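Local structure of hemoglobin chain d1 (Lumbricus terrestris, 1X9F) at residues Val25-Gly28 against Leu29-Arg33. The protein probably carries oxygen as a heme-binding globin subunit of earthworm hemoglobin, with carbon monoxide bound at its heme in this structure. Residues are numbered along the deposited sequence; the frame is centred on the assembly and turned at random.
With CMO (carbon monoxide), chain U.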
# COMPACT_ATOMS: atom_id res chain seq x y z
N VAL D 25 1.92 -17.56 -5.84
CA VAL D 25 1.70 -18.22 -4.56
C VAL D 25 0.74 -17.45 -3.65
O VAL D 25 -0.15 -18.04 -3.04
CB VAL D 25 3.04 -18.49 -3.83
CG1 VAL D 25 2.82 -19.30 -2.55
CG2 VAL D 25 4.00 -19.24 -4.76
N ALA D 26 0.89 -16.12 -3.57
CA ALA D 26 -0.01 -15.33 -2.73
C ALA D 26 -1.42 -15.25 -3.30
O ALA D 26 -2.40 -15.22 -2.55
CB ALA D 26 0.55 -13.93 -2.50
N PHE D 27 -1.52 -15.22 -4.63
CA PHE D 27 -2.81 -15.12 -5.30
C PHE D 27 -3.60 -16.39 -5.01
O PHE D 27 -4.77 -16.34 -4.61
CB PHE D 27 -2.59 -14.94 -6.81
CG PHE D 27 -3.87 -14.90 -7.61
CD1 PHE D 27 -4.50 -16.07 -8.00
CD2 PHE D 27 -4.42 -13.68 -7.98
CE1 PHE D 27 -5.67 -16.03 -8.74
CE2 PHE D 27 -5.60 -13.63 -8.73
CZ PHE D 27 -6.22 -14.82 -9.11
N GLY D 28 -2.93 -17.53 -5.21
CA GLY D 28 -3.57 -18.83 -5.02
C GLY D 28 -4.09 -19.05 -3.61
O GLY D 28 -5.18 -19.61 -3.43
N LEU D 29 -3.31 -18.63 -2.63
CA LEU D 29 -3.64 -18.77 -1.22
C LEU D 29 -4.87 -17.94 -0.89
O LEU D 29 -5.82 -18.43 -0.27
CB LEU D 29 -2.45 -18.33 -0.35
CG LEU D 29 -2.61 -18.11 1.16
CD1 LEU D 29 -2.45 -19.42 1.93
CD2 LEU D 29 -1.61 -17.08 1.66
N GLU D 30 -4.85 -16.68 -1.32
CA GLU D 30 -5.95 -15.76 -1.08
C GLU D 30 -7.24 -16.32 -1.68
O GLU D 30 -8.30 -16.27 -1.05
CB GLU D 30 -5.66 -14.39 -1.68
CG GLU D 30 -6.67 -13.33 -1.29
CD GLU D 30 -6.37 -11.98 -1.90
OE1 GLU D 30 -5.18 -11.71 -2.22
OE2 GLU D 30 -7.31 -11.17 -2.06
N LEU D 31 -7.11 -16.86 -2.89
CA LEU D 31 -8.22 -17.50 -3.58
C LEU D 31 -8.80 -18.65 -2.77
O LEU D 31 -9.99 -18.63 -2.46
CB LEU D 31 -7.81 -17.96 -4.98
CG LEU D 31 -8.78 -18.84 -5.80
CD1 LEU D 31 -10.10 -18.13 -6.04
CD2 LEU D 31 -8.15 -19.24 -7.12
N TRP D 32 -7.97 -19.64 -2.42
CA TRP D 32 -8.48 -20.81 -1.69
C TRP D 32 -8.97 -20.52 -0.29
O TRP D 32 -9.88 -21.18 0.20
CB TRP D 32 -7.46 -21.96 -1.66
CG TRP D 32 -7.41 -22.56 -2.97
CD1 TRP D 32 -6.43 -22.41 -3.90
CD2 TRP D 32 -8.42 -23.37 -3.58
NE1 TRP D 32 -6.76 -23.10 -5.05
CE2 TRP D 32 -7.98 -23.69 -4.87
CE3 TRP D 32 -9.67 -23.86 -3.15
CZ2 TRP D 32 -8.72 -24.48 -5.74
CZ3 TRP D 32 -10.41 -24.65 -4.02
CH2 TRP D 32 -9.93 -24.95 -5.30
N ARG D 33 -8.37 -19.52 0.35
CA ARG D 33 -8.82 -19.16 1.68
C ARG D 33 -10.23 -18.61 1.63
O ARG D 33 -11.07 -18.97 2.46
CB ARG D 33 -7.90 -18.15 2.33
CG ARG D 33 -8.20 -18.02 3.80
CD ARG D 33 -7.33 -17.05 4.51
NE ARG D 33 -7.54 -15.69 4.02
CZ ARG D 33 -6.93 -14.62 4.52
NH1 ARG D 33 -6.08 -14.75 5.52
NH2 ARG D 33 -7.18 -13.42 4.01
C CMO U . -8.05 -27.42 -7.79
O CMO U . -8.24 -27.32 -6.48
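W32 rests against G28 one helical turn earlier. Its amide N donates to G28 O at 3.0 Å, and the bond is nearly straight at 170°. The indole lies beside the same carbonyl: G28 O sits obliquely to the ring, 3.1 Å from W32 CD1. With W32 CG anti to the carbonyl carbon (chi1 -74°), the ring extends into the ligand pocket. There its six-membered part meets carbon monoxide, with W32 CZ2 3.0 Å from the ligand O. W32 lines this distal pocket with F46, H62 and V66; H62 NE2 is hydrogen-bonded to the ligand, and F46 and F59 pack edge-to-face with the indole.

The preceding turn repeats the alpha-helical i to i+4 pattern: L29 N bonds to V25 O, E30 N to A26 O and L31 N to F27 O. On the buried side F27 and L31 touch loosely, with F27 CE1 4.4 Å from L31 CD2. The extended E30 carries its carboxylate away from the backbone to a salt bridge with R118, and R33 forms one with D117 of the second subunit, another copy of this protein.

Helix 21-38, consistent with the B helix of the globin fold, brings the W32 side chain to about 4 Å from the bound heme. It packs on helix 101-119 through F27 (L111, V114, L115) and L31 (F107), and on helix 57-75 through V25 on Q64, F27 on L67 and W32 on S63.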